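Local coordinates for protein thiosulfate sulfurtransferase (Pseudomonas aeruginosa, PDB 1YT8) that probably transfers sulfur from thiosulfate to cyanide, using a single chain that contains four rhodanese-like domains, at residues Val258-Val264 against Ala339-Gln344; Arg321-Leu327 against Gly346-Leu352; Trp414-Gln419 against Leu482-Asp488. One frame throughout, in Å; residues are numbered along the deposited sequence.

Interaction 1 (Val258-Val264 against Ala339-Gln344)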
loop_
_atom_site.group_PDB
_atom_site.type_symbol
_atom_site.label_atom_id
_atom_site.label_comp_id
_atom_site.label_asym_id
_atom_site.label_seq_id
_atom_site.Cartn_x
_atom_site.Cartn_y
_atom_site.Cartn_z
ATOM N N VAL A 258 -18.035 0.945 -18.596
ATOM C CA VAL A 258 -16.611 1.270 -18.574
ATOM C C VAL A 258 -15.797 -0.012 -18.395
ATOM O O VAL A 258 -14.792 -0.224 -19.075
ATOM C CB VAL A 258 -16.281 2.253 -17.426
ATOM C CG1 VAL A 258 -14.774 2.510 -17.364
ATOM C CG2 VAL A 258 -17.023 3.563 -17.648
ATOM N N ALA A 259 -16.246 -0.868 -17.484
ATOM C CA ALA A 259 -15.570 -2.134 -17.216
ATOM C C ALA A 259 -15.581 -3.026 -18.458
ATOM O O ALA A 259 -14.562 -3.622 -18.812
ATOM C CB ALA A 259 -16.242 -2.849 -16.051
ATOM N N ASP A 260 -16.730 -3.121 -19.125
ATOM C CA ASP A 260 -16.809 -3.947 -20.326
ATOM C C ASP A 260 -15.852 -3.406 -21.382
ATOM O O ASP A 260 -15.180 -4.169 -22.074
ATOM C CB ASP A 260 -18.233 -3.966 -20.896
ATOM C CG ASP A 260 -19.219 -4.701 -20.000
ATOM O OD1 ASP A 260 -18.795 -5.597 -19.234
ATOM O OD2 ASP A 260 -20.429 -4.392 -20.076
ATOM N N ARG A 261 -15.790 -2.081 -21.484
ATOM C CA ARG A 261 -14.933 -1.398 -22.450
ATOM C C ARG A 261 -13.460 -1.739 -22.208
ATOM O O ARG A 261 -12.688 -1.917 -23.154
ATOM C CB ARG A 261 -15.140 0.117 -22.323
ATOM C CG ARG A 261 -14.975 0.936 -23.601
ATOM C CD ARG A 261 -13.554 0.944 -24.129
ATOM N NE ARG A 261 -13.365 2.007 -25.114
ATOM C CZ ARG A 261 -12.223 2.251 -25.753
ATOM N NH1 ARG A 261 -11.149 1.505 -25.521
ATOM N NH2 ARG A 261 -12.151 3.252 -26.622
ATOM N N ALA A 262 -13.078 -1.831 -20.938
ATOM C CA ALA A 262 -11.694 -2.127 -20.571
ATOM C C ALA A 262 -11.338 -3.613 -20.623
ATOM O O ALA A 262 -10.183 -3.988 -20.413
ATOM C CB ALA A 262 -11.402 -1.574 -19.186
ATOM N N GLY A 263 -12.329 -4.458 -20.893
ATOM C CA GLY A 263 -12.067 -5.884 -20.978
ATOM C C GLY A 263 -12.148 -6.621 -19.657
ATOM O O GLY A 263 -11.634 -7.734 -19.528
ATOM N N VAL A 264 -12.782 -6.003 -18.667
ATOM C CA VAL A 264 -12.932 -6.629 -17.362
ATOM C C VAL A 264 -13.781 -7.891 -17.517
ATOM O O VAL A 264 -14.822 -7.870 -18.174
ATOM C CB VAL A 264 -13.617 -5.669 -16.366
ATOM C CG1 VAL A 264 -13.909 -6.388 -15.054
ATOM C CG2 VAL A 264 -12.720 -4.457 -16.124
ATOM N N ALA A 339 -11.833 -2.094 -11.331
ATOM C CA ALA A 339 -11.394 -3.141 -12.252
ATOM C C ALA A 339 -10.990 -2.543 -13.601
ATOM O O ALA A 339 -10.005 -2.972 -14.205
ATOM C CB ALA A 339 -12.504 -4.171 -12.445
ATOM N N SER A 340 -11.735 -1.546 -14.073
ATOM C CA SER A 340 -11.403 -0.939 -15.360
ATOM C C SER A 340 -9.991 -0.351 -15.325
ATOM O O SER A 340 -9.259 -0.423 -16.310
ATOM C CB SER A 340 -12.431 0.141 -15.750
ATOM O OG SER A 340 -12.292 1.330 -14.994
ATOM N N TRP A 341 -9.604 0.220 -14.186
ATOM C CA TRP A 341 -8.269 0.793 -14.054
ATOM C C TRP A 341 -7.199 -0.297 -13.955
ATOM O O TRP A 341 -6.137 -0.195 -14.573
ATOM C CB TRP A 341 -8.215 1.723 -12.830
ATOM C CG TRP A 341 -8.973 3.000 -13.054
ATOM C CD1 TRP A 341 -9.981 3.507 -12.281
ATOM C CD2 TRP A 341 -8.804 3.912 -14.146
ATOM N NE1 TRP A 341 -10.453 4.682 -12.832
ATOM C CE2 TRP A 341 -9.746 4.951 -13.975
ATOM C CE3 TRP A 341 -7.945 3.950 -15.257
ATOM C CZ2 TRP A 341 -9.854 6.020 -14.875
ATOM C CZ3 TRP A 341 -8.054 5.013 -16.153
ATOM C CH2 TRP A 341 -9.002 6.033 -15.955
ATOM N N LEU A 342 -7.478 -1.344 -13.183
ATOM C CA LEU A 342 -6.532 -2.450 -13.038
ATOM C C LEU A 342 -6.317 -3.145 -14.391
ATOM O O LEU A 342 -5.215 -3.599 -14.705
ATOM C CB LEU A 342 -7.057 -3.444 -11.988
ATOM C CG LEU A 342 -7.053 -2.893 -10.555
ATOM C CD1 LEU A 342 -7.955 -3.726 -9.653
ATOM C CD2 LEU A 342 -5.628 -2.869 -10.032
ATOM N N ALA A 343 -7.376 -3.219 -15.193
ATOM C CA ALA A 343 -7.293 -3.836 -16.514
ATOM C C ALA A 343 -6.367 -3.006 -17.405
ATOM O O ALA A 343 -5.548 -3.549 -18.152
ATOM C CB ALA A 343 -8.686 -3.923 -17.137
ATOM N N GLN A 344 -6.495 -1.687 -17.311
ATOM C CA GLN A 344 -5.678 -0.781 -18.104
ATOM C C GLN A 344 -4.225 -0.814 -17.651
ATOM O O GLN A 344 -3.317 -0.456 -18.402
ATOM C CB GLN A 344 -6.264 0.635 -18.037
ATOM C CG GLN A 344 -7.576 0.738 -18.828
ATOM C CD GLN A 344 -8.316 2.048 -18.633
ATOM O OE1 GLN A 344 -7.949 3.079 -19.193
ATOM N NE2 GLN A 344 -9.374 2.006 -17.839
#
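Ser340 O, on which the methyl group of Ala262 rests (CB to Ser340 O 3.8 Å), is gripped by two donors of one residue. Gln344 N reaches it at 3.2 Å as an ordinary helical bond, and Gln344 NE2 approaches from the other face of the carbonyl, 2.9 Å from Ser340 O. This side-chain donor stands 68° out of the carbonyl plane, above it rather than on a lone pair, whereas the oxygen lies close to the amide plane of Gln344. Since Gln344 OE1 accepts from the backbone N of Ile529, both ends of the amide are engaged and its rotation is fixed. Nearby, the carbonyl Ala262 O lies 3.6 Å from Ala343 CB.

The two helical segments run nearly parallel, at 16°, with axes 8.6 Å apart, and small residues allow the approach: Ala259, Ala262, Ala339, Ser340 and Ala343. They belong to helices 245-262 and 334-344 of a rhodanese-type alpha/beta fold. The second helix is the crossover between strands 324-328 and 348-352.

Helix 245-262 ends in a Schellman motif at Gly263, whose positive phi turns the chain so that Val264 also points to helix 334-344. Both branches of Val264 are used: CG1 lies 3.7 Å from Ala339 CB, while CG2 lies 3.6 Å from Ala339 C. At the other end Val258 directs CG1 anti to its own nitrogen (chi1 176°), bringing it 3.6 Å from Ser340 OG; that hydroxyl is hydrogen-bonded to Met337 O, one turn earlier.

Interaction 2 (Arg321-Leu327 against Gly346-Leu352); sequences RGARLVL and GWQVAVL
Four backbone hydrogen bonds pair Leu325 and Leu327 with Gln348, Ala350 and Leu352. Leu325 N donates to Gln348 O (3.0 Å) and Leu325 O accepts from Ala350 N (2.8 Å), thus bonding to both neighbours of its register partner Val349; Leu327 does the same around Val351. That is the parallel pattern, and the strand axes agree, diverging by 22°.

The cation-pi contact lies before the strands. Arg321 CZ is 4.7 Å from the centroid of the five-membered ring of Trp347, over its face. The guanidinium stands nearly upright on the indole, planes 78° apart, with NH1 closest; NH2 bonds to Met345 O.

Among apolar contacts, Leu325 CD1 touches Trp347 CE3 at 3.6 Å, and Leu327 CG meets Val349 CG2 at 4.1 Å.

Waters bridge Gln348 N to Ala323 O, Arg324 NH1 to Gln348 NE2, and Leu327 O to Leu352 O. Arg324 NH1 also salt-bridges Glu278, and Gln348 OE1 binds Arg281.

Strands 324-328 and 348-352, joined by helix 334-344, form a beta-alpha-beta unit of this rhodanese-like domain, flanked in the sheet by strands 283-287 and 265-267. Helix 269-277 covers Val326 and Ala350; helix 334-344 lies against Leu325, Leu327 and Val349.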
loop_
_atom_site.group_PDB
_atom_site.type_symbol
_atom_site.label_atom_id
_atom_site.label_comp_id
_atom_site.label_asym_id
_atom_site.label_seq_id
_atom_site.Cartn_x
_atom_site.Cartn_y
_atom_site.Cartn_z
ATOM N N ARG A 321 3.083 -10.102 -10.157
ATOM C CA ARG A 321 2.746 -9.529 -11.453
ATOM C C ARG A 321 2.326 -10.693 -12.346
ATOM O O ARG A 321 3.035 -11.698 -12.437
ATOM C CB ARG A 321 3.962 -8.806 -12.043
ATOM C CG ARG A 321 3.682 -8.040 -13.330
ATOM C CD ARG A 321 2.583 -6.990 -13.153
ATOM N NE ARG A 321 2.480 -6.136 -14.333
ATOM C CZ ARG A 321 1.445 -5.350 -14.612
ATOM N NH1 ARG A 321 0.400 -5.301 -13.796
ATOM N NH2 ARG A 321 1.461 -4.603 -15.710
ATOM N N GLY A 322 1.173 -10.563 -12.996
ATOM C CA GLY A 322 0.688 -11.639 -13.843
ATOM C C GLY A 322 -0.436 -12.404 -13.162
ATOM O O GLY A 322 -1.088 -13.248 -13.784
ATOM N N ALA A 323 -0.662 -12.109 -11.883
ATOM C CA ALA A 323 -1.718 -12.755 -11.102
ATOM C C ALA A 323 -3.103 -12.333 -11.575
ATOM O O ALA A 323 -3.241 -11.482 -12.453
ATOM C CB ALA A 323 -1.562 -12.430 -9.619
ATOM N N ARG A 324 -4.114 -12.919 -10.940
ATOM C CA ARG A 324 -5.523 -12.710 -11.252
ATOM C C ARG A 324 -6.227 -12.013 -10.081
ATOM O O ARG A 324 -6.006 -12.378 -8.932
ATOM C CB ARG A 324 -6.139 -14.094 -11.480
ATOM C CG ARG A 324 -7.209 -14.186 -12.509
ATOM C CD ARG A 324 -7.222 -15.583 -13.142
ATOM N NE ARG A 324 -7.252 -16.700 -12.190
ATOM C CZ ARG A 324 -7.418 -17.970 -12.562
ATOM N NH1 ARG A 324 -7.564 -18.261 -13.847
ATOM N NH2 ARG A 324 -7.445 -18.950 -11.666
ATOM N N LEU A 325 -7.074 -11.025 -10.374
ATOM C CA LEU A 325 -7.812 -10.299 -9.335
ATOM C C LEU A 325 -9.334 -10.407 -9.500
ATOM O O LEU A 325 -9.850 -10.317 -10.608
ATOM C CB LEU A 325 -7.440 -8.810 -9.340
ATOM C CG LEU A 325 -6.123 -8.331 -8.725
ATOM C CD1 LEU A 325 -4.942 -9.020 -9.367
ATOM C CD2 LEU A 325 -6.026 -6.825 -8.906
ATOM N N VAL A 326 -10.043 -10.600 -8.391
ATOM C CA VAL A 326 -11.506 -10.682 -8.408
ATOM C C VAL A 326 -12.010 -9.618 -7.430
ATOM O O VAL A 326 -11.704 -9.667 -6.240
ATOM C CB VAL A 326 -12.008 -12.065 -7.958
ATOM C CG1 VAL A 326 -13.529 -12.075 -7.918
ATOM C CG2 VAL A 326 -11.503 -13.132 -8.913
ATOM N N LEU A 327 -12.783 -8.659 -7.929
ATOM C CA LEU A 327 -13.258 -7.572 -7.079
ATOM C C LEU A 327 -14.695 -7.679 -6.590
ATOM O O LEU A 327 -15.607 -8.036 -7.346
ATOM C CB LEU A 327 -13.056 -6.234 -7.797
ATOM C CG LEU A 327 -11.646 -5.950 -8.320
ATOM C CD1 LEU A 327 -11.553 -4.482 -8.735
ATOM C CD2 LEU A 327 -10.602 -6.266 -7.241
ATOM N N GLY A 346 -2.809 -3.473 -17.122
ATOM C CA GLY A 346 -2.408 -4.804 -17.551
ATOM C C GLY A 346 -2.802 -6.012 -16.723
ATOM O O GLY A 346 -2.347 -7.121 -17.010
ATOM N N TRP A 347 -3.640 -5.826 -15.709
ATOM C CA TRP A 347 -4.041 -6.951 -14.873
ATOM C C TRP A 347 -5.207 -7.748 -15.436
ATOM O O TRP A 347 -6.091 -7.194 -16.098
ATOM C CB TRP A 347 -4.447 -6.478 -13.471
ATOM C CG TRP A 347 -3.333 -5.912 -12.655
ATOM C CD1 TRP A 347 -2.978 -4.595 -12.542
ATOM C CD2 TRP A 347 -2.405 -6.650 -11.857
ATOM N NE1 TRP A 347 -1.883 -4.470 -11.721
ATOM C CE2 TRP A 347 -1.508 -5.716 -11.288
ATOM C CE3 TRP A 347 -2.240 -8.015 -11.569
ATOM C CZ2 TRP A 347 -0.459 -6.103 -10.447
ATOM C CZ3 TRP A 347 -1.196 -8.398 -10.732
ATOM C CH2 TRP A 347 -0.318 -7.443 -10.181
ATOM N N GLN A 348 -5.197 -9.054 -15.182
ATOM C CA GLN A 348 -6.317 -9.893 -15.576
ATOM C C GLN A 348 -7.214 -9.690 -14.365
ATOM O O GLN A 348 -6.850 -10.045 -13.238
ATOM C CB GLN A 348 -5.914 -11.363 -15.699
ATOM C CG GLN A 348 -7.117 -12.302 -15.749
ATOM C CD GLN A 348 -6.754 -13.709 -16.181
ATOM O OE1 GLN A 348 -5.663 -14.202 -15.888
ATOM N NE2 GLN A 348 -7.678 -14.369 -16.870
ATOM N N VAL A 349 -8.377 -9.100 -14.588
ATOM C CA VAL A 349 -9.274 -8.811 -13.486
ATOM C C VAL A 349 -10.729 -9.104 -13.817
ATOM O O VAL A 349 -11.181 -8.921 -14.951
ATOM C CB VAL A 349 -9.128 -7.325 -13.066
ATOM C CG1 VAL A 349 -9.412 -6.423 -14.255
ATOM C CG2 VAL A 349 -10.065 -7.004 -11.904
ATOM N N ALA A 350 -11.456 -9.561 -12.808
ATOM C CA ALA A 350 -12.865 -9.880 -12.956
ATOM C C ALA A 350 -13.654 -9.244 -11.819
ATOM O O ALA A 350 -13.108 -8.978 -10.749
ATOM C CB ALA A 350 -13.056 -11.391 -12.930
ATOM N N VAL A 351 -14.933 -8.984 -12.068
ATOM C CA VAL A 351 -15.822 -8.434 -11.054
ATOM C C VAL A 351 -16.792 -9.569 -10.721
ATOM O O VAL A 351 -17.305 -10.237 -11.623
ATOM C CB VAL A 351 -16.604 -7.214 -11.582
ATOM C CG1 VAL A 351 -17.690 -6.820 -10.591
ATOM C CG2 VAL A 351 -15.646 -6.043 -11.798
ATOM N N LEU A 352 -17.028 -9.795 -9.434
ATOM C CA LEU A 352 -17.913 -10.867 -8.989
ATOM C C LEU A 352 -19.385 -10.452 -9.031
ATOM O O LEU A 352 -19.812 -9.570 -8.281
ATOM C CB LEU A 352 -17.519 -11.293 -7.570
ATOM C CG LEU A 352 -18.048 -12.623 -7.033
ATOM C CD1 LEU A 352 -17.778 -13.736 -8.035
ATOM C CD2 LEU A 352 -17.378 -12.927 -5.698
HETATM O O HOH W 1 -2.484 -9.935 -14.574
HETATM O O HOH W 2 -7.902 -17.366 -16.571
HETATM O O HOH W 3 -18.413 -7.414 -7.129
#

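Interaction 3 (Trp414-Gln419 against Leu482-Asp488)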
loop_
_atom_site.group_PDB
_atom_site.type_symbol
_atom_site.label_atom_id
_atom_site.label_comp_id
_atom_site.label_asym_id
_atom_site.label_seq_id
_atom_site.Cartn_x
_atom_site.Cartn_y
_atom_site.Cartn_z
ATOM N N TRP A 414 15.135 0.896 20.072
ATOM C CA TRP A 414 14.487 0.593 18.803
ATOM C C TRP A 414 15.498 -0.100 17.894
ATOM O O TRP A 414 16.664 0.299 17.821
ATOM C CB TRP A 414 13.972 1.863 18.114
ATOM C CG TRP A 414 13.302 1.547 16.810
ATOM C CD1 TRP A 414 12.067 0.988 16.637
ATOM C CD2 TRP A 414 13.874 1.672 15.502
ATOM N NE1 TRP A 414 11.837 0.751 15.300
ATOM C CE2 TRP A 414 12.929 1.161 14.582
ATOM C CE3 TRP A 414 15.095 2.163 15.018
ATOM C CZ2 TRP A 414 13.166 1.126 13.199
ATOM C CZ3 TRP A 414 15.333 2.129 13.641
ATOM C CH2 TRP A 414 14.369 1.612 12.749
ATOM N N VAL A 415 15.047 -1.135 17.195
ATOM C CA VAL A 415 15.921 -1.879 16.302
ATOM C C VAL A 415 15.220 -2.308 15.020
ATOM O O VAL A 415 13.990 -2.340 14.943
ATOM C CB VAL A 415 16.452 -3.174 16.971
ATOM C CG1 VAL A 415 17.239 -2.840 18.229
ATOM C CG2 VAL A 415 15.290 -4.089 17.310
ATOM N N LEU A 416 16.031 -2.629 14.022
ATOM C CA LEU A 416 15.563 -3.131 12.740
ATOM C C LEU A 416 15.846 -4.622 12.820
ATOM O O LEU A 416 16.971 -5.023 13.116
ATOM C CB LEU A 416 16.380 -2.545 11.587
ATOM C CG LEU A 416 16.077 -1.133 11.091
ATOM C CD1 LEU A 416 17.091 -0.752 10.016
ATOM C CD2 LEU A 416 14.655 -1.079 10.540
ATOM N N ARG A 417 14.842 -5.446 12.567
ATOM C CA ARG A 417 15.057 -6.880 12.625
ATOM C C ARG A 417 16.104 -7.313 11.600
ATOM O O ARG A 417 16.834 -8.282 11.817
ATOM C CB ARG A 417 13.748 -7.628 12.371
ATOM C CG ARG A 417 13.904 -9.136 12.453
ATOM C CD ARG A 417 12.606 -9.843 12.166
ATOM N NE ARG A 417 12.795 -11.283 12.028
ATOM C CZ ARG A 417 11.995 -12.068 11.318
ATOM N NH1 ARG A 417 10.950 -11.547 10.685
ATOM N NH2 ARG A 417 12.247 -13.369 11.226
ATOM N N SER A 418 16.185 -6.573 10.497
ATOM C CA SER A 418 17.121 -6.873 9.416
ATOM C C SER A 418 18.571 -6.513 9.721
ATOM O O SER A 418 19.471 -6.878 8.967
ATOM C CB SER A 418 16.688 -6.153 8.132
ATOM O OG SER A 418 16.765 -4.745 8.284
ATOM N N GLN A 419 18.793 -5.798 10.821
ATOM C CA GLN A 419 20.141 -5.391 11.210
ATOM C C GLN A 419 20.407 -5.675 12.686
ATOM O O GLN A 419 21.027 -4.869 13.384
ATOM C CB GLN A 419 20.333 -3.895 10.923
ATOM C CG GLN A 419 20.224 -3.536 9.445
ATOM C CD GLN A 419 20.526 -2.075 9.159
ATOM O OE1 GLN A 419 21.219 -1.406 9.929
ATOM N NE2 GLN A 419 20.024 -1.579 8.033
ATOM N N LEU A 482 18.045 4.719 19.723
ATOM C CA LEU A 482 17.957 4.075 18.416
ATOM C C LEU A 482 19.221 3.261 18.174
ATOM O O LEU A 482 20.310 3.816 18.032
ATOM C CB LEU A 482 17.803 5.133 17.318
ATOM C CG LEU A 482 16.655 6.129 17.512
ATOM C CD1 LEU A 482 16.684 7.168 16.400
ATOM C CD2 LEU A 482 15.322 5.389 17.527
ATOM N N ALA A 483 19.072 1.941 18.131
ATOM C CA ALA A 483 20.203 1.049 17.919
ATOM C C ALA A 483 20.374 0.715 16.440
ATOM O O ALA A 483 21.289 -0.016 16.060
ATOM C CB ALA A 483 20.012 -0.226 18.730
ATOM N N SER A 484 19.480 1.253 15.616
ATOM C CA SER A 484 19.507 1.045 14.168
ATOM C C SER A 484 19.135 2.362 13.499
ATOM O O SER A 484 18.532 3.229 14.123
ATOM C CB SER A 484 18.481 -0.017 13.747
ATOM O OG SER A 484 18.770 -1.294 14.285
ATOM N N PRO A 485 19.492 2.532 12.217
ATOM C CA PRO A 485 19.158 3.774 11.509
ATOM C C PRO A 485 17.676 3.775 11.121
ATOM O O PRO A 485 17.134 2.734 10.758
ATOM C CB PRO A 485 20.078 3.727 10.293
ATOM C CG PRO A 485 20.130 2.252 9.989
ATOM C CD PRO A 485 20.309 1.643 11.370
ATOM N N ARG A 486 17.018 4.932 11.201
ATOM C CA ARG A 486 15.601 5.012 10.845
ATOM C C ARG A 486 15.396 5.044 9.337
ATOM O O ARG A 486 15.179 6.106 8.753
ATOM C CB ARG A 486 14.937 6.248 11.466
ATOM C CG ARG A 486 14.722 6.163 12.963
ATOM C CD ARG A 486 13.898 7.340 13.481
ATOM N NE ARG A 486 12.509 7.300 13.029
ATOM C CZ ARG A 486 11.579 8.178 13.397
ATOM N NH1 ARG A 486 11.892 9.167 14.222
ATOM N NH2 ARG A 486 10.332 8.061 12.956
ATOM N N ILE A 487 15.462 3.874 8.713
ATOM C CA ILE A 487 15.272 3.762 7.271
ATOM C C ILE A 487 14.083 2.859 6.955
ATOM O O ILE A 487 13.892 2.457 5.804
ATOM C CB ILE A 487 16.522 3.161 6.594
ATOM C CG1 ILE A 487 16.837 1.792 7.211
ATOM C CG2 ILE A 487 17.700 4.117 6.735
ATOM C CD1 ILE A 487 17.948 1.029 6.508
ATOM N N ASP A 488 13.280 2.548 7.971
ATOM C CA ASP A 488 12.143 1.664 7.774
ATOM C C ASP A 488 10.963 2.288 7.035
ATOM O O ASP A 488 10.064 1.573 6.596
ATOM C CB ASP A 488 11.695 1.048 9.116
ATOM C CG ASP A 488 11.266 2.082 10.151
ATOM O OD1 ASP A 488 11.812 3.203 10.172
ATOM O OD2 ASP A 488 10.390 1.749 10.976
HETATM O O HOH W 4 21.257 -1.943 13.451
#
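The indole of Trp414 fills the tight part of this contact, driving the six-membered end of its ring edge-on into the backbone of Ser484 and Pro485. Its CZ3 lies 3.4 Å from Ser484 O and 3.5 Å from Pro485 O, both close to the ring plane. A chi1 of -180° sets CG beside the carbonyl carbon and brings the six-membered end of the ring to the other segment, and Trp414 NE1 is tied down by Thr399 O. The Asp488 side chain comes from the opposite direction, with OD2 3.6 Å from Trp414 CZ2, its carboxylate inclined 49° to the indole and bonded through OD1 to Ser401.

One backbone bond, Ala483 N to Trp414 O at 2.9 Å, and one from a backbone N-H to a serine hydroxyl, Leu416 N to Ser484 OG at 3.1 Å, join the segments. The first belongs to a single beta bridge, by which the loop between helices 464-470 and 501-512 lies along the outer strand, 413-414, of the last five-stranded parallel sheet. Ser484 N is buried with no partner in the model, which probably carries a cost.

Leu416 marks the transition, its CD1 3.8 Å from Ile487 CG1 and its CD2 near Asp488 CB. Beyond it the contact becomes looser: the side chain of Gln419 lies over Pro485 and Ile487, all three partly exposed, and a water bridges Ser484 OG, at 2.7 Å, and Gln419 O.

Along the chain, 258-264 comes first and waits 74 residues for its partner 339-344. Before interaction 1 closes, 321-327 opens interaction 2, which ends at 346-352, so the two cross rather than nest. Interaction 2 pairs strands 324-328 and 348-352, closing an 18-residue loop. The two contacts touch: Val264 CG1, 3.7 Å from Val351 CG2, brings the end of helix 245-262 onto strand 348-352, and Ala339 N, 3.5 Å from Leu327 CD1, sets helix 334-344 on the sheet. Interaction 3 follows in series, closing a 62-residue loop that returns the segment after helix 464-470 to the edge of the last sheet, on the opposite side of the chain's centre.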